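Local coordinates for tRNA (cytosine(38)-C(5))-methyltransferase (PDB 6FDF), which methylates cytosine 38 in the anticodon loop of tRNA(Asp), and to a lower level of tRNA(Glu), using S-adenosyl-L-methionine as methyl donor, at residues P83-F88 with I124-G129; G153-N158 with R168-A173; F242-T247 with M308-G313; L11-L16 with C76-M81. All coordinates share one frame; numbering follows the deposited sequence.

Contact 1 (P83-F88 with I124-G129)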
loop_
_atom_site.group_PDB
_atom_site.type_symbol
_atom_site.label_atom_id
_atom_site.label_comp_id
_atom_site.label_asym_id
_atom_site.label_seq_id
_atom_site.Cartn_x
_atom_site.Cartn_y
_atom_site.Cartn_z
ATOM N N PRO A 83 -1.982 -4.496 8.386
ATOM C CA PRO A 83 -2.008 -4.102 9.797
ATOM C C PRO A 83 -0.878 -3.149 10.155
ATOM O O PRO A 83 0.098 -2.979 9.421
ATOM C CB PRO A 83 -1.867 -5.434 10.544
ATOM C CG PRO A 83 -1.186 -6.344 9.562
ATOM C CD PRO A 83 -1.726 -5.939 8.217
ATOM N N SER A 84 -1.038 -2.513 11.306
ATOM C CA SER A 84 -0.052 -1.590 11.858
ATOM C C SER A 84 0.722 -2.377 12.906
ATOM O O SER A 84 0.221 -2.629 14.005
ATOM C CB SER A 84 -0.727 -0.357 12.453
ATOM O OG SER A 84 0.201 0.436 13.174
ATOM N N CYS A 85 1.945 -2.781 12.562
ATOM C CA CYS A 85 2.719 -3.636 13.441
ATOM C C CYS A 85 3.996 -2.998 13.973
ATOM O O CYS A 85 4.648 -3.601 14.832
ATOM C CB CYS A 85 3.039 -4.958 12.727
ATOM S SG CYS A 85 1.535 -5.972 12.543
ATOM N N GLN A 86 4.369 -1.802 13.502
ATOM C CA GLN A 86 5.557 -1.152 14.043
ATOM C C GLN A 86 5.212 -0.427 15.346
ATOM O O GLN A 86 4.116 0.125 15.476
ATOM C CB GLN A 86 6.136 -0.158 13.036
ATOM C CG GLN A 86 6.328 -0.715 11.641
ATOM C CD GLN A 86 7.406 0.018 10.866
ATOM O OE1 GLN A 86 7.125 0.699 9.880
ATOM N NE2 GLN A 86 8.650 -0.119 11.312
ATOM N N PRO A 87 6.125 -0.410 16.331
ATOM C CA PRO A 87 7.463 -1.005 16.272
ATOM C C PRO A 87 7.418 -2.516 16.454
ATOM O O PRO A 87 6.617 -3.021 17.244
ATOM C CB PRO A 87 8.190 -0.340 17.440
ATOM C CG PRO A 87 7.114 -0.093 18.433
ATOM C CD PRO A 87 5.872 0.230 17.633
ATOM N N PHE A 88 8.270 -3.226 15.715
ATOM C CA PHE A 88 8.296 -4.681 15.813
ATOM C C PHE A 88 8.716 -5.138 17.205
ATOM O O PHE A 88 8.215 -6.151 17.708
ATOM C CB PHE A 88 9.216 -5.246 14.731
ATOM C CG PHE A 88 8.721 -4.981 13.337
ATOM C CD1 PHE A 88 7.375 -5.109 13.037
ATOM C CD2 PHE A 88 9.588 -4.572 12.338
ATOM C CE1 PHE A 88 6.906 -4.857 11.760
ATOM C CE2 PHE A 88 9.125 -4.315 11.061
ATOM C CZ PHE A 88 7.781 -4.457 10.773
ATOM N N ILE A 124 -2.349 -10.721 3.746
ATOM C CA ILE A 124 -1.712 -9.816 4.693
ATOM C C ILE A 124 -0.620 -9.053 3.958
ATOM O O ILE A 124 0.175 -9.658 3.233
ATOM C CB ILE A 124 -1.119 -10.580 5.891
ATOM C CG1 ILE A 124 -2.179 -11.493 6.516
ATOM C CG2 ILE A 124 -0.602 -9.604 6.951
ATOM C CD1 ILE A 124 -1.633 -12.362 7.625
ATOM N N GLU A 125 -0.576 -7.737 4.148
ATOM C CA GLU A 125 0.471 -6.899 3.573
ATOM C C GLU A 125 1.150 -6.117 4.690
ATOM O O GLU A 125 0.492 -5.670 5.632
ATOM C CB GLU A 125 -0.109 -5.942 2.520
ATOM C CG GLU A 125 0.941 -5.191 1.717
ATOM C CD GLU A 125 1.167 -3.771 2.205
ATOM O OE1 GLU A 125 0.626 -3.401 3.265
ATOM O OE2 GLU A 125 1.877 -3.020 1.507
ATOM N N ASN A 126 2.467 -5.959 4.606
ATOM C CA ASN A 126 3.169 -5.200 5.633
ATOM C C ASN A 126 4.492 -4.695 5.068
ATOM O O ASN A 126 4.858 -4.995 3.930
ATOM C CB ASN A 126 3.388 -6.044 6.888
ATOM C CG ASN A 126 3.209 -5.238 8.153
ATOM O OD1 ASN A 126 4.174 -4.720 8.713
ATOM N ND2 ASN A 126 1.964 -5.095 8.590
ATOM N N VAL A 127 5.206 -3.917 5.878
ATOM C CA VAL A 127 6.502 -3.384 5.465
ATOM C C VAL A 127 7.560 -4.476 5.519
ATOM O O VAL A 127 7.451 -5.458 6.267
ATOM C CB VAL A 127 6.911 -2.179 6.334
ATOM C CG1 VAL A 127 5.853 -1.084 6.260
ATOM C CG2 VAL A 127 7.148 -2.615 7.767
ATOM N N GLN A 128 8.595 -4.311 4.697
ATOM C CA GLN A 128 9.744 -5.200 4.756
ATOM C C GLN A 128 10.326 -5.205 6.164
ATOM O O GLN A 128 10.464 -4.159 6.805
ATOM C CB GLN A 128 10.799 -4.758 3.741
ATOM C CG GLN A 128 11.998 -5.680 3.645
ATOM C CD GLN A 128 12.913 -5.311 2.497
ATOM O OE1 GLN A 128 12.910 -4.171 2.031
ATOM N NE2 GLN A 128 13.704 -6.272 2.037
ATOM N N GLY A 129 10.683 -6.386 6.640
ATOM C CA GLY A 129 11.125 -6.559 8.001
ATOM C C GLY A 129 10.054 -7.087 8.929
ATOM O O GLY A 129 10.377 -7.556 10.023
HETATM O O HOH W 1 3.424 -2.675 10.323
HETATM O O HOH W 2 0.771 -2.443 6.763
#
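Pro83 crosses the Asn126 amide obliquely, CG 3.5 Å from Asn126 ND2, and its CD sits against Glu125 O and Ile124 CG2. Its carbonyl O takes a weak hydrogen bond from Asn126 ND2 (2.9 Å, bent to 121°) and a second bond from water 2. Cys85, the predicted active-site residue, meets the asparagine through its backbone: Cys85 N donates to water 1 at 2.7 Å, and that water donates onward to Asn126 OD1. Its SG, turned beside its own backbone N (chi1 -71°), comes no closer than 4.1 Å to Asn126 ND2. Gln86 adds a light touch of OE1 on Val127 CG2. Phe88 turns its ring edge to Val127 CG2, 3.6 Å from CZ, and to Asn126 OD1 beside CE1; separately, CE2 is 3.6 Å from Gly129 C. With an alanine at Phe88, Val127 CG2 and the Gly129 backbone would probably lose this aromatic neighbour, and a gap would open beside them. Glu125, Asn126 and Val127 form the Glu-Asn-Val motif of C5-methyltransferases; the Glu125 carboxylate is hydrogen-bonded to Ser82 OG. The bonding is consistent with an Asn126 amide turned with ND2 toward Pro83 O and OD1 toward water 1 and, weakly, Val127 N. The polar links between loop and strand are thus one weak direct bond and two water bridges, beside the packing of Pro83 and Phe88.

Contact 2 (G153-N158 with R168-A173)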
loop_
_atom_site.group_PDB
_atom_site.type_symbol
_atom_site.label_atom_id
_atom_site.label_comp_id
_atom_site.label_asym_id
_atom_site.label_seq_id
_atom_site.Cartn_x
_atom_site.Cartn_y
_atom_site.Cartn_z
ATOM N N GLY A 153 6.432 -13.601 0.870
ATOM C CA GLY A 153 7.572 -13.100 0.120
ATOM C C GLY A 153 7.608 -11.588 0.141
ATOM O O GLY A 153 6.665 -10.924 0.580
ATOM N N ILE A 154 8.733 -11.053 -0.337
ATOM C CA ILE A 154 8.934 -9.615 -0.486
ATOM C C ILE A 154 8.873 -9.278 -1.968
ATOM O O ILE A 154 9.566 -9.904 -2.783
ATOM C CB ILE A 154 10.279 -9.168 0.116
ATOM C CG1 ILE A 154 10.446 -9.708 1.534
ATOM C CG2 ILE A 154 10.410 -7.647 0.081
ATOM C CD1 ILE A 154 9.527 -9.075 2.533
ATOM N N LEU A 155 8.060 -8.284 -2.313
ATOM C CA LEU A 155 7.863 -7.877 -3.695
ATOM C C LEU A 155 7.864 -6.358 -3.771
ATOM O O LEU A 155 7.399 -5.676 -2.854
ATOM C CB LEU A 155 6.551 -8.433 -4.276
ATOM C CG LEU A 155 6.425 -9.957 -4.339
ATOM C CD1 LEU A 155 4.976 -10.369 -4.576
ATOM C CD2 LEU A 155 7.330 -10.514 -5.433
ATOM N N SER A 156 8.384 -5.835 -4.877
ATOM C CA SER A 156 8.370 -4.402 -5.111
ATOM C C SER A 156 7.799 -4.132 -6.494
ATOM O O SER A 156 7.932 -4.967 -7.394
ATOM C CB SER A 156 9.793 -3.824 -5.009
ATOM O OG SER A 156 9.835 -2.453 -5.375
ATOM N N PRO A 157 7.161 -2.973 -6.697
ATOM C CA PRO A 157 6.583 -2.691 -8.022
ATOM C C PRO A 157 7.614 -2.685 -9.139
ATOM O O PRO A 157 7.276 -2.995 -10.289
ATOM C CB PRO A 157 5.925 -1.314 -7.830
ATOM C CG PRO A 157 5.645 -1.237 -6.358
ATOM C CD PRO A 157 6.788 -1.951 -5.699
ATOM N N ASN A 158 8.869 -2.346 -8.845
ATOM C CA ASN A 158 9.842 -2.319 -9.931
ATOM C C ASN A 158 10.258 -3.715 -10.385
ATOM O O ASN A 158 11.112 -3.828 -11.272
ATOM C CB ASN A 158 11.068 -1.481 -9.539
ATOM C CG ASN A 158 11.756 -1.973 -8.276
ATOM O OD1 ASN A 158 11.716 -3.157 -7.940
ATOM N ND2 ASN A 158 12.417 -1.054 -7.578
ATOM N N ARG A 168 7.533 -4.565 -0.091
ATOM C CA ARG A 168 6.576 -4.919 0.945
ATOM C C ARG A 168 6.566 -6.425 1.129
ATOM O O ARG A 168 6.816 -7.180 0.187
ATOM C CB ARG A 168 5.164 -4.437 0.593
ATOM C CG ARG A 168 5.033 -2.927 0.527
ATOM C CD ARG A 168 5.239 -2.355 1.921
ATOM N NE ARG A 168 4.875 -0.947 2.027
ATOM C CZ ARG A 168 5.745 0.061 2.012
ATOM N NH1 ARG A 168 5.307 1.310 2.143
ATOM N NH2 ARG A 168 7.043 -0.177 1.875
ATOM N N TRP A 169 6.270 -6.848 2.356
ATOM C CA TRP A 169 6.027 -8.247 2.672
ATOM C C TRP A 169 4.568 -8.581 2.410
ATOM O O TRP A 169 3.680 -7.764 2.671
ATOM C CB TRP A 169 6.369 -8.523 4.138
ATOM C CG TRP A 169 6.118 -9.932 4.595
ATOM C CD1 TRP A 169 7.009 -10.967 4.589
ATOM C CD2 TRP A 169 4.905 -10.448 5.162
ATOM N NE1 TRP A 169 6.423 -12.100 5.104
ATOM C CE2 TRP A 169 5.134 -11.810 5.464
ATOM C CE3 TRP A 169 3.650 -9.894 5.440
ATOM C CZ2 TRP A 169 4.154 -12.627 6.026
ATOM C CZ3 TRP A 169 2.673 -10.709 6.002
ATOM C CH2 TRP A 169 2.932 -12.059 6.286
ATOM N N TYR A 170 4.327 -9.786 1.891
ATOM C CA TYR A 170 2.979 -10.285 1.658
ATOM C C TYR A 170 2.848 -11.698 2.197
ATOM O O TYR A 170 3.732 -12.536 1.983
ATOM C CB TYR A 170 2.623 -10.294 0.171
ATOM C CG TYR A 170 2.687 -8.942 -0.476
ATOM C CD1 TYR A 170 1.575 -8.119 -0.513
ATOM C CD2 TYR A 170 3.858 -8.506 -1.095
ATOM C CE1 TYR A 170 1.625 -6.884 -1.133
ATOM C CE2 TYR A 170 3.918 -7.274 -1.706
ATOM C CZ TYR A 170 2.799 -6.468 -1.724
ATOM O OH TYR A 170 2.851 -5.236 -2.329
ATOM N N GLY A 171 1.744 -11.954 2.895
ATOM C CA GLY A 171 1.369 -13.297 3.288
ATOM C C GLY A 171 0.060 -13.692 2.640
ATOM O O GLY A 171 -0.928 -12.957 2.737
ATOM N N LEU A 172 0.056 -14.818 1.934
ATOM C CA LEU A 172 -1.137 -15.363 1.292
ATOM C C LEU A 172 -1.445 -16.695 1.952
ATOM O O LEU A 172 -0.584 -17.581 1.982
ATOM C CB LEU A 172 -0.919 -15.554 -0.214
ATOM C CG LEU A 172 -1.051 -14.345 -1.147
ATOM C CD1 LEU A 172 -0.037 -13.261 -0.820
ATOM C CD2 LEU A 172 -0.899 -14.790 -2.595
ATOM N N ALA A 173 -2.666 -16.846 2.470
ATOM C CA ALA A 173 -3.040 -18.041 3.222
ATOM C C ALA A 173 -4.311 -18.645 2.645
ATOM O O ALA A 173 -5.291 -17.929 2.427
ATOM C CB ALA A 173 -3.244 -17.721 4.713
HETATM O O HOH W 3 4.947 -4.575 -3.673
#
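Ile154 sets CG1 beside its backbone N (chi1 -50°) and bends again at chi2 (-70°), which carries CD1 to Trp169 CB at 3.6 Å; the indole, its CG trans to N, presents its edge to the same methyl. The two belong to the antiparallel pair of strands, 148-155 and 168-175, that ends the mixed sheet of the class I methyltransferase fold, where 168-175 runs against both its neighbours. Ile154 and Trp169 form a non-hydrogen-bonded pair, flanked by the hydrogen-bonded pairs Gly153-Tyr170 and Leu155-Arg168, with Tyr170 N donating to Gly153 O at 2.9 Å and Leu155 N to Arg168 O at 3.0 Å. A serine in place of Ile154 would probably leave Trp169 CB and its ring edge without the methyl packed there, opening a gap. The indole NH is bonded to Glu152, and Gly171 N lies 3.4 Å above one face of the ring. On the face of the sheet bearing Leu155 and Tyr170, Leu155 CB meets Tyr170 CE2 at 3.9 Å, the side chains crossing at about a right angle, and helix 318-328 packs over both. Water 3 links the backbone of one to the phenol of the other: it donates to Leu155 O at 2.8 Å and is hydrogen-bonded to Tyr170 OH at 2.6 Å.

Contact 3 (F242-T247 with M308-G313)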
loop_
_atom_site.group_PDB
_atom_site.type_symbol
_atom_site.label_atom_id
_atom_site.label_comp_id
_atom_site.label_asym_id
_atom_site.label_seq_id
_atom_site.Cartn_x
_atom_site.Cartn_y
_atom_site.Cartn_z
ATOM N N PHE A 242 7.667 6.407 -1.546
ATOM C CA PHE A 242 6.911 7.515 -0.970
ATOM C C PHE A 242 6.460 7.174 0.444
ATOM O O PHE A 242 5.989 6.061 0.705
ATOM C CB PHE A 242 5.677 7.832 -1.817
ATOM C CG PHE A 242 5.994 8.382 -3.178
ATOM C CD1 PHE A 242 6.447 9.683 -3.329
ATOM C CD2 PHE A 242 5.809 7.601 -4.314
ATOM C CE1 PHE A 242 6.735 10.194 -4.592
ATOM C CE2 PHE A 242 6.083 8.104 -5.572
ATOM C CZ PHE A 242 6.552 9.403 -5.713
ATOM N N THR A 243 6.570 8.146 1.350
ATOM C CA THR A 243 6.114 7.970 2.729
ATOM C C THR A 243 5.234 9.140 3.148
ATOM O O THR A 243 5.073 10.128 2.426
ATOM C CB THR A 243 7.281 7.861 3.716
ATOM O OG1 THR A 243 7.833 9.166 3.944
ATOM C CG2 THR A 243 8.365 6.927 3.193
ATOM N N ARG A 244 4.707 9.022 4.372
ATOM C CA ARG A 244 3.932 10.085 5.002
ATOM C C ARG A 244 4.712 11.386 5.145
ATOM O O ARG A 244 4.100 12.455 5.264
ATOM C CB ARG A 244 3.469 9.602 6.378
ATOM C CG ARG A 244 2.552 10.547 7.117
ATOM C CD ARG A 244 1.992 9.863 8.342
ATOM N NE ARG A 244 1.112 10.748 9.097
ATOM C CZ ARG A 244 0.221 10.322 9.982
ATOM N NH1 ARG A 244 -0.537 11.195 10.627
ATOM N NH2 ARG A 244 0.087 9.023 10.214
ATOM N N GLY A 245 6.038 11.331 5.125
ATOM C CA GLY A 245 6.856 12.520 5.233
ATOM C C GLY A 245 7.028 13.312 3.956
ATOM O O GLY A 245 7.640 14.382 3.979
ATOM N N TYR A 246 6.498 12.817 2.839
ATOM C CA TYR A 246 6.759 13.425 1.541
ATOM C C TYR A 246 6.199 14.843 1.492
ATOM O O TYR A 246 5.059 15.088 1.900
ATOM C CB TYR A 246 6.150 12.574 0.425
ATOM C CG TYR A 246 6.608 13.000 -0.958
ATOM C CD1 TYR A 246 7.950 12.966 -1.301
ATOM C CD2 TYR A 246 5.694 13.433 -1.915
ATOM C CE1 TYR A 246 8.378 13.352 -2.565
ATOM C CE2 TYR A 246 6.108 13.817 -3.182
ATOM C CZ TYR A 246 7.449 13.773 -3.502
ATOM O OH TYR A 246 7.888 14.161 -4.755
ATOM N N THR A 247 7.016 15.770 0.985
ATOM C CA THR A 247 6.864 17.235 0.908
ATOM C C THR A 247 7.166 17.906 2.247
ATOM O O THR A 247 7.110 19.144 2.323
ATOM C CB THR A 247 5.482 17.714 0.408
ATOM O OG1 THR A 247 4.481 17.551 1.429
ATOM C CG2 THR A 247 5.067 16.955 -0.840
ATOM N N MET A 308 -3.948 13.901 1.236
ATOM C CA MET A 308 -3.881 12.759 0.325
ATOM C C MET A 308 -2.472 12.177 0.261
ATOM O O MET A 308 -2.310 10.956 0.170
ATOM C CB MET A 308 -4.352 13.154 -1.074
ATOM C CG MET A 308 -5.863 13.212 -1.235
ATOM S SD MET A 308 -6.712 11.669 -0.819
ATOM C CE MET A 308 -6.006 10.518 -1.984
ATOM N N TYR A 309 -1.440 13.031 0.271
ATOM C CA TYR A 309 -0.075 12.509 0.316
ATOM C C TYR A 309 0.114 11.589 1.514
ATOM O O TYR A 309 0.791 10.559 1.417
ATOM C CB TYR A 309 0.947 13.643 0.396
ATOM C CG TYR A 309 1.227 14.433 -0.859
ATOM C CD1 TYR A 309 1.850 13.842 -1.952
ATOM C CD2 TYR A 309 0.943 15.792 -0.924
ATOM C CE1 TYR A 309 2.144 14.570 -3.089
ATOM C CE2 TYR A 309 1.233 16.532 -2.059
ATOM C CZ TYR A 309 1.837 15.916 -3.137
ATOM O OH TYR A 309 2.142 16.643 -4.266
ATOM N N ARG A 310 -0.476 11.947 2.658
ATOM C CA ARG A 310 -0.300 11.122 3.847
ATOM C C ARG A 310 -1.027 9.796 3.705
ATOM O O ARG A 310 -0.508 8.749 4.112
ATOM C CB ARG A 310 -0.788 11.878 5.081
ATOM C CG ARG A 310 -0.126 13.232 5.232
ATOM C CD ARG A 310 -0.559 13.939 6.508
ATOM N NE ARG A 310 0.066 15.258 6.605
ATOM C CZ ARG A 310 -0.605 16.401 6.703
ATOM N NH1 ARG A 310 -1.930 16.395 6.760
ATOM N NH2 ARG A 310 0.053 17.551 6.780
ATOM N N LEU A 311 -2.238 9.824 3.140
ATOM C CA LEU A 311 -2.999 8.596 2.949
ATOM C C LEU A 311 -2.331 7.706 1.910
ATOM O O LEU A 311 -2.272 6.483 2.073
ATOM C CB LEU A 311 -4.432 8.932 2.531
ATOM C CG LEU A 311 -5.272 9.686 3.564
ATOM C CD1 LEU A 311 -6.640 10.072 2.996
ATOM C CD2 LEU A 311 -5.421 8.839 4.823
ATOM N N LEU A 312 -1.837 8.305 0.825
ATOM C CA LEU A 312 -1.154 7.533 -0.209
ATOM C C LEU A 312 0.149 6.943 0.314
ATOM O O LEU A 312 0.517 5.815 -0.040
ATOM C CB LEU A 312 -0.904 8.418 -1.432
ATOM C CG LEU A 312 -2.159 8.679 -2.268
ATOM C CD1 LEU A 312 -1.962 9.854 -3.238
ATOM C CD2 LEU A 312 -2.564 7.412 -3.026
ATOM N N GLY A 313 0.849 7.685 1.172
ATOM C CA GLY A 313 2.106 7.217 1.731
ATOM C C GLY A 313 1.981 5.919 2.500
ATOM O O GLY A 313 2.973 5.196 2.642
HETATM O O HOH W 4 3.423 10.197 0.043
HETATM O O HOH W 5 4.264 6.246 5.122
#
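Tyr309 on helix 305-313 receives two neighbours with its ring, both from the loop that joins strands 231-232 and 256-258 of the small three-stranded sheet. Tyr246 comes edge-on: its CD2 and CE2 rim is directed to the face of Tyr309 in an offset edge-to-face pair, the centroids 5.8 Å apart and the planes at 65°. Thr247 crosses the ring at about a right angle, holding CG2 over a face, 4.1 Å from the centroid and 14° off the normal, a CH-pi contact. That methyl lies trans to the carbonyl carbon of Thr247, while OG1 folds back to donate to Tyr246 O at 2.6 Å. Phe242 CD1 stands over the centre of a Tyr246 face. Both phenols have partners beyond the segments: Tyr246 OH bonds to Ser255 O and Phe281 N, Tyr309 OH to Phe281 O.

Arg244 and Arg310, both extended to NE, cross with their stems in touch, Arg244 CG to Arg310 CB at 4.1 Å, while the guanidinium planes lie 42° apart. Beside this pair the backbones come together: Gly313 CA is 3.9 Å from Thr243 C, where a CB would collide with the turn. That type I turn, Thr243 to Tyr246, is reinforced by an ST turn in which Thr243 OG1 accepts from Gly245 N. No direct hydrogen bond joins loop and helix; water 4, donating to Thr243 O and Tyr309 O, and water 5, accepting from Arg244 N and donating weakly to Gly313 O, make polar links, and Arg166 binds Phe242 O and Gly313 O. The union therefore rests on aromatic packing, close glycine contact and bridging water.

Contact 4 (L11-L16 with C76-M81)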
loop_
_atom_site.group_PDB
_atom_site.type_symbol
_atom_site.label_atom_id
_atom_site.label_comp_id
_atom_site.label_asym_id
_atom_site.label_seq_id
_atom_site.Cartn_x
_atom_site.Cartn_y
_atom_site.Cartn_z
ATOM N N LEU A 11 -18.202 -13.577 -3.743
ATOM C CA LEU A 11 -17.267 -13.689 -2.630
ATOM C C LEU A 11 -17.477 -12.534 -1.658
ATOM O O LEU A 11 -17.350 -11.363 -2.040
ATOM C CB LEU A 11 -15.828 -13.699 -3.148
ATOM C CG LEU A 11 -14.706 -13.817 -2.114
ATOM C CD1 LEU A 11 -14.724 -15.188 -1.464
ATOM C CD2 LEU A 11 -13.355 -13.545 -2.757
ATOM N N ARG A 12 -17.778 -12.860 -0.401
ATOM C CA ARG A 12 -17.898 -11.843 0.639
ATOM C C ARG A 12 -16.510 -11.549 1.199
ATOM O O ARG A 12 -15.815 -12.463 1.656
ATOM C CB ARG A 12 -18.848 -12.311 1.742
ATOM C CG ARG A 12 -20.289 -12.522 1.267
ATOM C CD ARG A 12 -21.150 -13.174 2.358
ATOM N NE ARG A 12 -21.249 -12.377 3.584
ATOM C CZ ARG A 12 -22.112 -11.377 3.766
ATOM N NH1 ARG A 12 -22.947 -11.017 2.795
ATOM N NH2 ARG A 12 -22.136 -10.724 4.921
ATOM N N VAL A 13 -16.115 -10.275 1.171
ATOM C CA VAL A 13 -14.773 -9.843 1.550
ATOM C C VAL A 13 -14.854 -8.882 2.726
ATOM O O VAL A 13 -15.684 -7.966 2.737
ATOM C CB VAL A 13 -14.045 -9.175 0.368
ATOM C CG1 VAL A 13 -12.613 -8.810 0.767
ATOM C CG2 VAL A 13 -14.058 -10.080 -0.848
ATOM N N LEU A 14 -13.977 -9.080 3.709
ATOM C CA LEU A 14 -13.806 -8.147 4.819
ATOM C C LEU A 14 -12.475 -7.430 4.629
ATOM O O LEU A 14 -11.428 -8.078 4.549
ATOM C CB LEU A 14 -13.842 -8.882 6.157
ATOM C CG LEU A 14 -13.604 -8.053 7.419
ATOM C CD1 LEU A 14 -14.721 -7.027 7.604
ATOM C CD2 LEU A 14 -13.485 -8.968 8.627
ATOM N N GLU A 15 -12.513 -6.105 4.568
ATOM C CA GLU A 15 -11.344 -5.298 4.209
ATOM C C GLU A 15 -10.895 -4.534 5.457
ATOM O O GLU A 15 -11.386 -3.443 5.742
ATOM C CB GLU A 15 -11.704 -4.374 3.042
ATOM C CG GLU A 15 -10.566 -3.578 2.437
ATOM C CD GLU A 15 -11.034 -2.723 1.271
ATOM O OE1 GLU A 15 -10.193 -2.007 0.685
ATOM O OE2 GLU A 15 -12.244 -2.767 0.940
ATOM N N LEU A 16 -9.967 -5.128 6.205
ATOM C CA LEU A 16 -9.498 -4.558 7.465
ATOM C C LEU A 16 -8.334 -3.606 7.223
ATOM O O LEU A 16 -7.471 -3.872 6.379
ATOM C CB LEU A 16 -9.060 -5.674 8.414
ATOM C CG LEU A 16 -10.142 -6.690 8.782
ATOM C CD1 LEU A 16 -9.540 -7.900 9.471
ATOM C CD2 LEU A 16 -11.188 -6.026 9.663
ATOM N N CYS A 76 -17.426 -13.478 6.183
ATOM C CA CYS A 76 -16.622 -13.239 4.993
ATOM C C CYS A 76 -15.650 -14.385 4.747
ATOM O O CYS A 76 -15.054 -14.928 5.684
ATOM C CB CYS A 76 -15.862 -11.917 5.105
ATOM S SG CYS A 76 -16.937 -10.490 4.864
ATOM N N LYS A 77 -15.498 -14.746 3.477
ATOM C CA LYS A 77 -14.648 -15.856 3.086
ATOM C C LYS A 77 -13.234 -15.416 2.734
ATOM O O LYS A 77 -12.311 -16.240 2.763
ATOM C CB LYS A 77 -15.299 -16.584 1.907
ATOM C CG LYS A 77 -14.608 -17.855 1.461
ATOM C CD LYS A 77 -15.436 -18.567 0.394
ATOM C CE LYS A 77 -16.417 -19.571 1.000
ATOM N NZ LYS A 77 -17.300 -18.996 2.051
ATOM N N LEU A 78 -13.044 -14.142 2.401
ATOM C CA LEU A 78 -11.721 -13.552 2.234
ATOM C C LEU A 78 -11.584 -12.403 3.222
ATOM O O LEU A 78 -12.464 -11.540 3.294
ATOM C CB LEU A 78 -11.507 -13.037 0.802
ATOM C CG LEU A 78 -10.302 -12.104 0.618
ATOM C CD1 LEU A 78 -8.988 -12.850 0.866
ATOM C CD2 LEU A 78 -10.291 -11.463 -0.765
ATOM N N TRP A 79 -10.510 -12.410 4.004
ATOM C CA TRP A 79 -10.130 -11.257 4.811
ATOM C C TRP A 79 -8.847 -10.675 4.238
ATOM O O TRP A 79 -7.887 -11.416 4.008
ATOM C CB TRP A 79 -9.863 -11.626 6.273
ATOM C CG TRP A 79 -11.000 -12.189 7.061
ATOM C CD1 TRP A 79 -12.272 -12.444 6.632
ATOM C CD2 TRP A 79 -10.950 -12.583 8.430
ATOM N NE1 TRP A 79 -13.022 -12.970 7.665
ATOM C CE2 TRP A 79 -12.228 -13.064 8.778
ATOM C CE3 TRP A 79 -9.948 -12.565 9.403
ATOM C CZ2 TRP A 79 -12.523 -13.532 10.054
ATOM C CZ3 TRP A 79 -10.244 -13.028 10.671
ATOM C CH2 TRP A 79 -11.518 -13.510 10.984
ATOM N N THR A 80 -8.832 -9.366 3.998
ATOM C CA THR A 80 -7.602 -8.670 3.634
ATOM C C THR A 80 -7.197 -7.762 4.789
ATOM O O THR A 80 -8.049 -7.251 5.526
ATOM C CB THR A 80 -7.763 -7.852 2.344
ATOM O OG1 THR A 80 -8.655 -6.745 2.566
ATOM C CG2 THR A 80 -8.281 -8.727 1.203
ATOM N N MET A 81 -5.894 -7.545 4.949
ATOM C CA MET A 81 -5.460 -6.667 6.026
ATOM C C MET A 81 -4.083 -6.104 5.718
ATOM O O MET A 81 -3.227 -6.800 5.165
ATOM C CB MET A 81 -5.446 -7.399 7.378
ATOM C CG MET A 81 -4.637 -8.682 7.392
ATOM S SD MET A 81 -4.873 -9.632 8.912
ATOM C CE MET A 81 -6.364 -10.534 8.530
HETATM O O HOH W 6 -7.333 -4.577 3.757
#
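Leu14 and Trp79 pack side by side between strands 11-16 and 78-81. Backbone bonds come first in joining the strands, which run parallel with their short axes 21° apart: Leu14 N donates to Leu78 O at 2.9 Å, Leu14 O accepts from Thr80 N at 2.9 Å, and Leu16 N donates to Thr80 O. At the start, Arg12 O is shared by Lys77 N and, more weakly, by Leu78 N. CA-H...O contacts fill in between, such as Val13 CA to Leu78 O.

Apolar packing follows on both faces of the sheet. Leu14 and Trp79 point the same way, and Leu14 CD2 sits over the five-membered ring of Trp79, 4.1 Å from its centroid and 7° off the normal, a CH-pi contact; Phe71 stacks on the same indole. Cys76 SG packs on Leu14 CB at 3.7 Å. On the other face Val13 CG1, trans to its backbone N (chi1 -176°), lies alongside Leu78 CD2 at 3.8 Å, and helix 22-29 covers this pair through Leu27. Near the chain start, Leu11 CD1 rests on Lys77 CB.

Polar side chains gather toward the C-terminal ends. Thr80 OG1 lies 3.5 Å from Glu15 CA and shares water 6 with Leu16 O; the buried Glu15 carboxylate is bonded to Tyr50 OH and His24 N. Strand 11-16 lies between 34-41 and 78-81, the place where the sheet order 3-2-1-4-5 switches sides, as in the Rossmann-like fold of class I methyltransferases, whose cofactor binds at the C-terminal ends of the parallel strands.

Three of the four contacts share one sheet. Strand 121-127 of contact 1 lies between strands 78-81 and 168-175: Glu125 N meets Met81 O of contact 4 at 3.0 Å, while Asn126 O meets Trp169 N of contact 2 at 2.8 Å, both probable hydrogen bonds. Contacts 2 and 4 thus flank this strand, their centres about 18 Å apart. Contact 3 stands off, its centre about 17 Å from that of contact 1 and 26 Å from that of contact 4. The side chains of Glu15 and Glu125 are each about 6 Å from S-adenosylhomocysteine, that of Arg244 about 8 Å. Those of Trp169 (contact 2) and Met81 (contact 4) are each about 8 Å from that of Cys85, the predicted active-site residue.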